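Local coordinates for monomethylamine corrinoid protein 1 (PDB 3EZX) that carries methyl groups on a bound cobamide between the methyltransferases MtmB and MtbA in methanogenesis from methylamine, at residues K179-G184 with A208-E213; T114-N119 with L148-A153; K48-K53 with P62-S67; D11-Q16 with G68-N73. All coordinates share one frame; numbering follows the deposited sequence.

Contacts 1 and 2 lie in the Rossmann-like corrinoid-binding domain, contacts 3 and 4 in the N-terminal helical bundle. All four are buried and mainly apolar. Contacts 1 and 2 pack helices 204-213 and 107-118 on the neighbouring strands 179-183 and 147-152. Their centres are about 7 Å apart and lie about 11 and 7 Å from the centre of the chain. Contacts 3 and 4 lie farther out, each about 17 Å from it, and share helix 61-82. Ser67 OG of contact 3 is hydrogen-bonded to Ile13 O and Gln16 NE2 of contact 4. The first pair packs helix on sheet; the second packs helix on helix. Residues of contacts 1, 2 and 3 belong to the cobamide pocket.

Contact 1: K179-G184 with A208-E213; sequences KCMFGG and AKVALE
Met181 and Val210 form a buried apolar contact between strand 179-183, an edge strand of the parallel sheet within this chain, and the C-terminal helix 204-213. The two side chains run at a slant to each other. The touch is made by the thioether sulfur: Met181 SD lies 3.9 Å from Val210 CG1. CG of Met181 is anti to the backbone N (chi1 -179°), which carries the chain out from the strand toward the helix. The bend comes at chi3, 76°, and turns CE off the line of the chain. Val210 offers the branch beside its carbonyl carbon. Ala211 is the nearest residue to Met181 by backbone, with CA atoms 7.8 Å apart. Its amide N lies 4.5 Å from Met181 SD, a loose approach. On the sheet side, Met181 also packs on Val150 of the neighbouring strand 147-152. Lys179, at the start of the strand, forms a salt bridge with the C-terminal carboxylate of Met215, just past the helix. The side chain of Met181 comes within about 3 Å of the bound cobamide, and its backbone O makes a weak hydrogen bond to it. Between the two segments the chemistry is apolar packing, which sets few directional demands.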
loop_
_atom_site.group_PDB
_atom_site.type_symbol
_atom_site.label_atom_id
_atom_site.label_comp_id
_atom_site.label_asym_id
_atom_site.label_seq_id
_atom_site.Cartn_x
_atom_site.Cartn_y
_atom_site.Cartn_z
ATOM N N LYS A 179 5.754 10.623 -13.359
ATOM C CA LYS A 179 4.460 9.950 -13.448
ATOM C C LYS A 179 3.888 9.839 -12.029
ATOM O O LYS A 179 4.624 9.550 -11.085
ATOM C CB LYS A 179 4.661 8.568 -14.081
ATOM C CG LYS A 179 5.804 7.798 -13.446
ATOM C CD LYS A 179 6.458 6.797 -14.390
ATOM C CE LYS A 179 7.647 6.143 -13.689
ATOM N NZ LYS A 179 8.432 5.216 -14.535
ATOM N N CYS A 180 2.586 10.076 -11.877
ATOM C CA CYS A 180 1.945 10.029 -10.560
ATOM C C CYS A 180 0.842 8.987 -10.394
ATOM O O CYS A 180 -0.137 8.987 -11.135
ATOM C CB CYS A 180 1.366 11.404 -10.216
ATOM S SG CYS A 180 2.595 12.697 -10.022
ATOM N N MET A 181 1.004 8.116 -9.402
ATOM C CA MET A 181 0.022 7.077 -9.111
ATOM C C MET A 181 -0.409 7.173 -7.648
ATOM O O MET A 181 0.412 7.032 -6.741
ATOM C CB MET A 181 0.610 5.683 -9.397
ATOM C CG MET A 181 -0.359 4.521 -9.142
ATOM S SD MET A 181 0.303 2.875 -9.563
ATOM C CE MET A 181 1.398 2.587 -8.193
ATOM N N PHE A 182 -1.694 7.435 -7.423
ATOM C CA PHE A 182 -2.225 7.525 -6.068
ATOM C C PHE A 182 -3.126 6.320 -5.785
ATOM O O PHE A 182 -3.701 5.743 -6.703
ATOM C CB PHE A 182 -3.021 8.822 -5.872
ATOM C CG PHE A 182 -2.172 10.063 -5.844
ATOM C CD1 PHE A 182 -2.018 10.849 -6.984
ATOM C CD2 PHE A 182 -1.526 10.448 -4.673
ATOM C CE1 PHE A 182 -1.231 11.997 -6.955
ATOM C CE2 PHE A 182 -0.737 11.593 -4.634
ATOM C CZ PHE A 182 -0.590 12.370 -5.776
ATOM N N GLY A 183 -3.236 5.937 -4.517
ATOM C CA GLY A 183 -4.076 4.806 -4.154
ATOM C C GLY A 183 -4.580 4.905 -2.726
ATOM O O GLY A 183 -4.424 5.941 -2.080
ATOM N N GLY A 184 -5.192 3.840 -2.222
ATOM C CA GLY A 184 -5.684 3.875 -0.857
ATOM C C GLY A 184 -7.003 3.163 -0.622
ATOM O O GLY A 184 -7.065 2.179 0.118
ATOM N N ALA A 208 1.875 -2.997 -9.061
ATOM C CA ALA A 208 3.135 -3.309 -9.721
ATOM C C ALA A 208 2.972 -3.284 -11.239
ATOM O O ALA A 208 3.770 -2.665 -11.942
ATOM C CB ALA A 208 3.638 -4.672 -9.268
ATOM N N LYS A 209 1.943 -3.960 -11.745
ATOM C CA LYS A 209 1.699 -3.983 -13.179
ATOM C C LYS A 209 1.521 -2.567 -13.712
ATOM O O LYS A 209 2.230 -2.153 -14.627
ATOM C CB LYS A 209 0.450 -4.803 -13.514
ATOM C CG LYS A 209 0.655 -6.306 -13.497
ATOM C CD LYS A 209 -0.581 -7.025 -14.023
ATOM C CE LYS A 209 -0.372 -8.531 -14.086
ATOM N NZ LYS A 209 -1.582 -9.229 -14.612
ATOM N N VAL A 210 0.575 -1.828 -13.141
ATOM C CA VAL A 210 0.324 -0.463 -13.580
ATOM C C VAL A 210 1.596 0.370 -13.536
ATOM O O VAL A 210 1.868 1.147 -14.448
ATOM C CB VAL A 210 -0.750 0.222 -12.715
ATOM C CG1 VAL A 210 -0.840 1.703 -13.076
ATOM C CG2 VAL A 210 -2.101 -0.466 -12.927
ATOM N N ALA A 211 2.377 0.207 -12.476
ATOM C CA ALA A 211 3.625 0.950 -12.346
ATOM C C ALA A 211 4.500 0.733 -13.576
ATOM O O ALA A 211 5.049 1.686 -14.128
ATOM C CB ALA A 211 4.375 0.516 -11.090
ATOM N N LEU A 212 4.622 -0.522 -14.001
ATOM C CA LEU A 212 5.432 -0.869 -15.163
ATOM C C LEU A 212 4.850 -0.294 -16.452
ATOM O O LEU A 212 5.545 0.400 -17.191
ATOM C CB LEU A 212 5.566 -2.394 -15.278
ATOM C CG LEU A 212 6.598 -3.093 -14.383
ATOM C CD1 LEU A 212 6.603 -2.504 -12.988
ATOM C CD2 LEU A 212 6.274 -4.574 -14.331
ATOM N N GLU A 213 3.574 -0.573 -16.710
ATOM C CA GLU A 213 2.910 -0.086 -17.915
ATOM C C GLU A 213 3.063 1.420 -18.078
ATOM O O GLU A 213 3.353 1.911 -19.173
ATOM C CB GLU A 213 1.419 -0.436 -17.888
ATOM C CG GLU A 213 1.117 -1.919 -18.027
ATOM C CD GLU A 213 -0.358 -2.230 -17.839
ATOM O OE1 GLU A 213 -1.194 -1.653 -18.570
ATOM O OE2 GLU A 213 -0.681 -3.052 -16.956
#

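Contact 2: T114-N119 with L148-A153; sequences TMLGAN and LLVGSA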
loop_
_atom_site.group_PDB
_atom_site.type_symbol
_atom_site.label_atom_id
_atom_site.label_comp_id
_atom_site.label_asym_id
_atom_site.label_seq_id
_atom_site.Cartn_x
_atom_site.Cartn_y
_atom_site.Cartn_z
ATOM N N THR A 114 6.775 -2.627 -1.290
ATOM C CA THR A 114 7.529 -3.863 -1.331
ATOM C C THR A 114 7.421 -4.450 -2.725
ATOM O O THR A 114 8.422 -4.851 -3.310
ATOM C CB THR A 114 7.018 -4.896 -0.309
ATOM O OG1 THR A 114 7.258 -4.427 1.023
ATOM C CG2 THR A 114 7.719 -6.222 -0.513
ATOM N N MET A 115 6.210 -4.494 -3.269
ATOM C CA MET A 115 6.040 -5.043 -4.602
ATOM C C MET A 115 6.876 -4.239 -5.577
ATOM O O MET A 115 7.685 -4.803 -6.320
ATOM C CB MET A 115 4.571 -5.052 -4.982
ATOM C CG MET A 115 3.783 -5.988 -4.092
ATOM S SD MET A 115 4.100 -7.764 -4.370
ATOM C CE MET A 115 5.850 -8.007 -3.873
ATOM N N LEU A 116 6.679 -2.925 -5.590
ATOM C CA LEU A 116 7.503 -2.087 -6.437
ATOM C C LEU A 116 8.877 -2.376 -5.865
ATOM O O LEU A 116 9.019 -2.527 -4.654
ATOM C CB LEU A 116 7.159 -0.616 -6.237
ATOM C CG LEU A 116 5.851 -0.177 -6.876
ATOM C CD1 LEU A 116 5.638 1.296 -6.611
ATOM C CD2 LEU A 116 5.907 -0.460 -8.364
ATOM N N GLY A 117 9.886 -2.468 -6.713
ATOM C CA GLY A 117 11.205 -2.770 -6.198
ATOM C C GLY A 117 11.423 -4.250 -6.395
ATOM O O GLY A 117 12.461 -4.671 -6.904
ATOM N N ALA A 118 10.440 -5.046 -5.985
ATOM C CA ALA A 118 10.518 -6.487 -6.166
ATOM C C ALA A 118 10.253 -6.705 -7.649
ATOM O O ALA A 118 10.534 -7.769 -8.199
ATOM C CB ALA A 118 9.459 -7.185 -5.333
ATOM N N ASN A 119 9.704 -5.674 -8.284
ATOM C CA ASN A 119 9.406 -5.704 -9.706
ATOM C C ASN A 119 10.281 -4.727 -10.484
ATOM O O ASN A 119 9.807 -4.014 -11.374
ATOM C CB ASN A 119 7.931 -5.398 -9.950
ATOM C CG ASN A 119 7.051 -6.598 -9.703
ATOM O OD1 ASN A 119 7.236 -7.650 -10.313
ATOM N ND2 ASN A 119 6.089 -6.452 -8.806
ATOM N N LEU A 148 8.581 7.881 -10.431
ATOM C CA LEU A 148 7.179 7.537 -10.198
ATOM C C LEU A 148 6.791 7.910 -8.774
ATOM O O LEU A 148 7.417 7.459 -7.814
ATOM C CB LEU A 148 6.945 6.034 -10.392
ATOM C CG LEU A 148 5.580 5.477 -9.965
ATOM C CD1 LEU A 148 4.455 6.150 -10.748
ATOM C CD2 LEU A 148 5.560 3.971 -10.191
ATOM N N LEU A 149 5.763 8.738 -8.638
ATOM C CA LEU A 149 5.300 9.147 -7.323
ATOM C C LEU A 149 4.133 8.263 -6.908
ATOM O O LEU A 149 3.036 8.377 -7.456
ATOM C CB LEU A 149 4.866 10.615 -7.341
ATOM C CG LEU A 149 5.958 11.617 -7.733
ATOM C CD1 LEU A 149 5.404 13.038 -7.681
ATOM C CD2 LEU A 149 7.156 11.469 -6.797
ATOM N N VAL A 150 4.382 7.380 -5.942
ATOM C CA VAL A 150 3.367 6.461 -5.432
ATOM C C VAL A 150 2.820 6.976 -4.092
ATOM O O VAL A 150 3.507 6.919 -3.069
ATOM C CB VAL A 150 3.965 5.047 -5.211
ATOM C CG1 VAL A 150 2.855 4.048 -4.956
ATOM C CG2 VAL A 150 4.799 4.634 -6.411
ATOM N N GLY A 151 1.583 7.467 -4.096
ATOM C CA GLY A 151 1.002 7.991 -2.868
ATOM C C GLY A 151 -0.171 7.229 -2.266
ATOM O O GLY A 151 -1.013 6.685 -2.981
ATOM N N SER A 152 -0.228 7.193 -0.937
ATOM C CA SER A 152 -1.307 6.507 -0.235
ATOM C C SER A 152 -2.144 7.457 0.597
ATOM O O SER A 152 -1.685 8.521 1.003
ATOM C CB SER A 152 -0.758 5.416 0.692
ATOM O OG SER A 152 -0.430 4.240 -0.015
ATOM N N ALA A 153 -3.375 7.045 0.861
ATOM C CA ALA A 153 -4.305 7.817 1.668
ATOM C C ALA A 153 -5.535 6.946 1.911
ATOM O O ALA A 153 -6.244 6.581 0.973
ATOM C CB ALA A 153 -4.688 9.101 0.947
#
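Leu116 of helix 107-118 and Val150 of strand 147-152 meet tip to tip. The close part of the contact is small: Leu116 CD1 lies 3.4 Å from Val150 CG2. Val150 uses the branch that stands beside its backbone N and anti to its carbonyl carbon. Leu116 is extended at chi2 (-180°), which pushes CD1 forward from the helix toward the strand. The looser part lies two residues back along the strand. There the same Leu116 CD1 lies 4.5 Å from Leu148 CD2. Leu148 and Val150 both direct CB at the helix, and the same methyl lies near both, much more loosely at Leu148. Leu116 also packs on Ala95 of strand 94-99 and on Ala211 of helix 204-213. The outer side of the helix segment is different. Thr114 and Asn119 are partly exposed and take no part in the contact. Thr114 OG1 is hydrogen-bonded to the carbonyl of Arg110 one turn back. At the far end of the strand, Ser152 OG is hydrogen-bonded to N3B of the cobamide base. Helix 107-118 links strands 94-99 and 122-125, and a helix laid in this way over a parallel sheet is typical of the beta-alpha-beta crossover of a Rossmann-like, B12-binding domain.

Contact 3: K48-K53 with P62-S67; sequences KIVGDK and PQIMMS
Val50 of helix 35-55 packs on Ile64 and Ser67 of helix 61-82. The CB of Val50 points at the second helix, and the two methyl groups beyond it make the contact. CG1 stands anti to the backbone N (chi1 176°). It reaches Ile64 CD1 at 3.3 Å and Ser67 OG at 3.8 Å. CG2 stands beside the backbone N and lies 4.0 Å from the same Ser67 OG. Both branches of the valine therefore rest against the serine, and one of them also takes the isoleucine. Ile64 comes from the other direction, so the two side chains slide past each other. Its CG1 leaves CB beside the backbone N, and the terminal CD1 ends near the valine backbone, 3.7 Å from Val50 O. That carbonyl contact is packing and not a bond. The polar partners of Ser67 OG lie on helix 3-14 and the turn after it. Ser67 OG is hydrogen-bonded to the carbonyl O of Ile13 and to NE2 of Gln16, so this buried hydroxyl is satisfied although methyl groups lie against it. Ile64 also reaches within about 4 Å of the bound cobamide, and so links the helix pair to the cofactor. Val50 faces Ile13 and Val14 of helix 3-14 as well, while Ile64 leans on Phe54, and the contact thus sits where helices 3-14, 35-55 and 61-82 meet.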
loop_
_atom_site.group_PDB
_atom_site.type_symbol
_atom_site.label_atom_id
_atom_site.label_comp_id
_atom_site.label_asym_id
_atom_site.label_seq_id
_atom_site.Cartn_x
_atom_site.Cartn_y
_atom_site.Cartn_z
ATOM N N LYS A 48 -11.017 -7.033 5.484
ATOM C CA LYS A 48 -12.235 -6.503 4.889
ATOM C C LYS A 48 -13.414 -6.740 5.829
ATOM O O LYS A 48 -14.201 -5.832 6.081
ATOM C CB LYS A 48 -12.509 -7.175 3.546
ATOM C CG LYS A 48 -13.770 -6.673 2.860
ATOM C CD LYS A 48 -14.019 -7.394 1.545
ATOM C CE LYS A 48 -15.273 -6.866 0.857
ATOM N NZ LYS A 48 -15.537 -7.572 -0.430
ATOM N N ILE A 49 -13.532 -7.960 6.349
ATOM C CA ILE A 49 -14.616 -8.287 7.273
ATOM C C ILE A 49 -14.550 -7.399 8.513
ATOM O O ILE A 49 -15.573 -6.895 8.983
ATOM C CB ILE A 49 -14.552 -9.765 7.714
ATOM C CG1 ILE A 49 -14.866 -10.673 6.523
ATOM C CG2 ILE A 49 -15.508 -10.010 8.876
ATOM C CD1 ILE A 49 -14.736 -12.158 6.816
ATOM N N VAL A 50 -13.340 -7.211 9.035
ATOM C CA VAL A 50 -13.124 -6.380 10.215
ATOM C C VAL A 50 -13.478 -4.936 9.890
ATOM O O VAL A 50 -13.875 -4.168 10.767
ATOM C CB VAL A 50 -11.648 -6.452 10.689
ATOM C CG1 VAL A 50 -11.419 -5.497 11.856
ATOM C CG2 VAL A 50 -11.308 -7.877 11.108
ATOM N N GLY A 51 -13.320 -4.573 8.622
ATOM C CA GLY A 51 -13.653 -3.227 8.198
ATOM C C GLY A 51 -15.159 -3.032 8.223
ATOM O O GLY A 51 -15.652 -2.007 8.701
ATOM N N ASP A 52 -15.893 -4.019 7.713
ATOM C CA ASP A 52 -17.353 -3.961 7.687
ATOM C C ASP A 52 -17.906 -3.960 9.113
ATOM O O ASP A 52 -18.756 -3.136 9.455
ATOM C CB ASP A 52 -17.933 -5.147 6.906
ATOM C CG ASP A 52 -17.407 -5.226 5.476
ATOM O OD1 ASP A 52 -17.272 -4.166 4.828
ATOM O OD2 ASP A 52 -17.140 -6.350 4.994
ATOM N N LYS A 53 -17.422 -4.885 9.940
ATOM C CA LYS A 53 -17.863 -4.965 11.331
ATOM C C LYS A 53 -17.771 -3.602 12.027
ATOM O O LYS A 53 -18.666 -3.209 12.767
ATOM C CB LYS A 53 -17.009 -5.978 12.103
ATOM C CG LYS A 53 -17.558 -7.396 12.140
ATOM C CD LYS A 53 -16.687 -8.279 13.027
ATOM C CE LYS A 53 -17.398 -9.549 13.458
ATOM N NZ LYS A 53 -17.815 -10.380 12.297
ATOM N N PRO A 62 -10.531 -0.563 19.758
ATOM C CA PRO A 62 -9.541 -1.434 20.388
ATOM C C PRO A 62 -9.321 -2.669 19.526
ATOM O O PRO A 62 -8.196 -3.166 19.441
ATOM C CB PRO A 62 -10.180 -1.747 21.738
ATOM C CG PRO A 62 -10.993 -0.473 21.986
ATOM C CD PRO A 62 -11.668 -0.331 20.661
ATOM N N GLN A 63 -10.397 -3.125 18.879
ATOM C CA GLN A 63 -10.356 -4.298 18.015
ATOM C C GLN A 63 -9.625 -4.029 16.702
ATOM O O GLN A 63 -8.933 -4.900 16.178
ATOM C CB GLN A 63 -11.772 -4.786 17.694
ATOM C CG GLN A 63 -12.547 -5.415 18.855
ATOM C CD GLN A 63 -13.071 -4.399 19.853
ATOM O OE1 GLN A 63 -13.907 -3.559 19.523
ATOM N NE2 GLN A 63 -12.580 -4.472 21.082
ATOM N N ILE A 64 -9.808 -2.831 16.161
ATOM C CA ILE A 64 -9.172 -2.453 14.907
ATOM C C ILE A 64 -7.668 -2.277 15.098
ATOM O O ILE A 64 -6.879 -2.597 14.209
ATOM C CB ILE A 64 -9.773 -1.142 14.354
ATOM C CG1 ILE A 64 -11.261 -1.337 14.072
ATOM C CG2 ILE A 64 -9.043 -0.719 13.085
ATOM C CD1 ILE A 64 -11.562 -2.427 13.072
ATOM N N MET A 65 -7.268 -1.771 16.258
ATOM C CA MET A 65 -5.850 -1.578 16.528
ATOM C C MET A 65 -5.150 -2.922 16.541
ATOM O O MET A 65 -4.099 -3.089 15.922
ATOM C CB MET A 65 -5.649 -0.875 17.868
ATOM C CG MET A 65 -6.190 0.535 17.874
ATOM S SD MET A 65 -6.077 1.310 19.475
ATOM C CE MET A 65 -5.182 2.738 19.041
ATOM N N MET A 66 -5.748 -3.884 17.236
ATOM C CA MET A 66 -5.171 -5.213 17.325
ATOM C C MET A 66 -5.183 -5.954 15.997
ATOM O O MET A 66 -4.277 -6.738 15.713
ATOM C CB MET A 66 -5.883 -6.012 18.407
ATOM C CG MET A 66 -5.475 -5.567 19.799
ATOM S SD MET A 66 -6.183 -6.568 21.083
ATOM C CE MET A 66 -5.003 -7.882 21.124
ATOM N N SER A 67 -6.197 -5.705 15.175
ATOM C CA SER A 67 -6.259 -6.345 13.871
ATOM C C SER A 67 -5.191 -5.705 12.991
ATOM O O SER A 67 -4.600 -6.359 12.135
ATOM C CB SER A 67 -7.642 -6.167 13.249
ATOM O OG SER A 67 -8.585 -7.016 13.876
#

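Contact 4: D11-Q16 with G68-N73; sequences DAIVNQ and GKAMSN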
loop_
_atom_site.group_PDB
_atom_site.type_symbol
_atom_site.label_atom_id
_atom_site.label_comp_id
_atom_site.label_asym_id
_atom_site.label_seq_id
_atom_site.Cartn_x
_atom_site.Cartn_y
_atom_site.Cartn_z
ATOM N N ASP A 11 -9.517 -15.458 9.901
ATOM C CA ASP A 11 -10.042 -15.376 11.263
ATOM C C ASP A 11 -9.074 -14.779 12.277
ATOM O O ASP A 11 -9.499 -14.132 13.236
ATOM C CB ASP A 11 -10.496 -16.757 11.754
ATOM C CG ASP A 11 -11.622 -17.339 10.913
ATOM O OD1 ASP A 11 -12.458 -16.555 10.413
ATOM O OD2 ASP A 11 -11.681 -18.581 10.762
ATOM N N ALA A 12 -7.779 -14.996 12.078
ATOM C CA ALA A 12 -6.786 -14.459 13.002
ATOM C C ALA A 12 -6.884 -12.938 13.040
ATOM O O ALA A 12 -6.674 -12.318 14.087
ATOM C CB ALA A 12 -5.393 -14.886 12.579
ATOM N N ILE A 13 -7.202 -12.345 11.893
ATOM C CA ILE A 13 -7.349 -10.899 11.790
ATOM C C ILE A 13 -8.690 -10.487 12.406
ATOM O O ILE A 13 -8.755 -9.575 13.234
ATOM C CB ILE A 13 -7.305 -10.438 10.316
ATOM C CG1 ILE A 13 -5.958 -10.804 9.695
ATOM C CG2 ILE A 13 -7.514 -8.935 10.227
ATOM C CD1 ILE A 13 -4.775 -10.127 10.355
ATOM N N VAL A 14 -9.754 -11.177 12.007
ATOM C CA VAL A 14 -11.087 -10.886 12.517
ATOM C C VAL A 14 -11.147 -10.984 14.039
ATOM O O VAL A 14 -11.827 -10.191 14.686
ATOM C CB VAL A 14 -12.147 -11.850 11.923
ATOM C CG1 VAL A 14 -13.526 -11.477 12.438
ATOM C CG2 VAL A 14 -12.121 -11.796 10.395
ATOM N N ASN A 15 -10.430 -11.944 14.613
ATOM C CA ASN A 15 -10.443 -12.122 16.066
ATOM C C ASN A 15 -9.255 -11.520 16.818
ATOM O O ASN A 15 -8.897 -11.990 17.899
ATOM C CB ASN A 15 -10.559 -13.609 16.404
ATOM C CG ASN A 15 -11.770 -14.250 15.768
ATOM O OD1 ASN A 15 -12.863 -13.677 15.775
ATOM N ND2 ASN A 15 -11.590 -15.445 15.220
ATOM N N GLN A 16 -8.654 -10.483 16.248
ATOM C CA GLN A 16 -7.517 -9.798 16.862
ATOM C C GLN A 16 -6.479 -10.721 17.491
ATOM O O GLN A 16 -6.042 -10.489 18.615
ATOM C CB GLN A 16 -8.004 -8.805 17.925
ATOM C CG GLN A 16 -8.889 -7.687 17.391
ATOM C CD GLN A 16 -10.244 -8.180 16.936
ATOM O OE1 GLN A 16 -10.976 -8.808 17.703
ATOM N NE2 GLN A 16 -10.591 -7.894 15.686
ATOM N N GLY A 68 -4.936 -4.422 13.221
ATOM C CA GLY A 68 -3.924 -3.726 12.453
ATOM C C GLY A 68 -2.549 -4.259 12.805
ATOM O O GLY A 68 -1.732 -4.543 11.925
ATOM N N LYS A 69 -2.295 -4.401 14.100
ATOM C CA LYS A 69 -1.015 -4.912 14.560
ATOM C C LYS A 69 -0.881 -6.371 14.138
ATOM O O LYS A 69 0.215 -6.844 13.852
ATOM C CB LYS A 69 -0.908 -4.780 16.082
ATOM C CG LYS A 69 0.369 -5.341 16.678
ATOM C CD LYS A 69 1.607 -4.587 16.214
ATOM C CE LYS A 69 2.875 -5.208 16.807
ATOM N NZ LYS A 69 4.135 -4.554 16.337
ATOM N N ALA A 70 -2.005 -7.076 14.086
ATOM C CA ALA A 70 -2.002 -8.475 13.682
ATOM C C ALA A 70 -1.494 -8.600 12.249
ATOM O O ALA A 70 -0.726 -9.514 11.936
ATOM C CB ALA A 70 -3.398 -9.051 13.786
ATOM N N MET A 71 -1.917 -7.682 11.379
ATOM C CA MET A 71 -1.479 -7.734 9.997
ATOM C C MET A 71 -0.069 -7.186 9.800
ATOM O O MET A 71 0.648 -7.624 8.904
ATOM C CB MET A 71 -2.445 -6.998 9.068
ATOM C CG MET A 71 -2.350 -7.540 7.645
ATOM S SD MET A 71 -3.305 -6.703 6.409
ATOM C CE MET A 71 -4.817 -7.540 6.600
ATOM N N SER A 72 0.338 -6.233 10.627
ATOM C CA SER A 72 1.680 -5.679 10.512
ATOM C C SER A 72 2.694 -6.761 10.885
ATOM O O SER A 72 3.753 -6.881 10.269
ATOM C CB SER A 72 1.836 -4.473 11.434
ATOM O OG SER A 72 0.839 -3.511 11.151
ATOM N N ASN A 73 2.362 -7.551 11.898
ATOM C CA ASN A 73 3.241 -8.625 12.323
ATOM C C ASN A 73 3.305 -9.689 11.229
ATOM O O ASN A 73 4.341 -10.318 11.021
ATOM C CB ASN A 73 2.744 -9.246 13.633
ATOM C CG ASN A 73 3.091 -8.405 14.853
ATOM O OD1 ASN A 73 2.774 -8.775 15.985
ATOM N ND2 ASN A 73 3.749 -7.275 14.630
#
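In the N-terminal helical bundle, Ile13 of helix 3-14 packs on Ala70 and Met71 of helix 61-82. The backbones are close, with Ile13 CA and Ala70 CA 6.2 Å apart. The small alanine at this closest pair of CA atoms is consistent with the short spacing. Ile13 works through one atom. CG1 is set beside the backbone N (chi1 -61°), and chi2 of -62° swings CD1 round to the other helix. CD1 then lies 3.9 Å from Ala70 CB and 4.1 Å from Met71 CB. Ile13 CD1 is also 3.9 Å from Met71 N, so it lies against the backbone where Ala70 joins Met71. The rest of the Met71 side chain touches Leu43 and Met47 of helix 35-55. Its side chain comes within about 4 Å of the bound cobamide. Leu43 also touches Ile13, so helix 35-55 borders the contact. Ala70 packs on Thr21 of helix 20-30. Helix 3-14 ends right after the contact in a Schellman motif. Gln16, with positive phi, is its C-prime residue; Gln16 N is hydrogen-bonded to Ile13 O, 3.1 Å, and the next amide N reaches back to Ala12 O. On the facing helix, Gly68 O accepts from both the N and the OG of Ser72. The hydroxyl bond is 2.9 Å from Ser72 OG to Gly68 O, and OG sits above the carbonyl plane, 40° out of it.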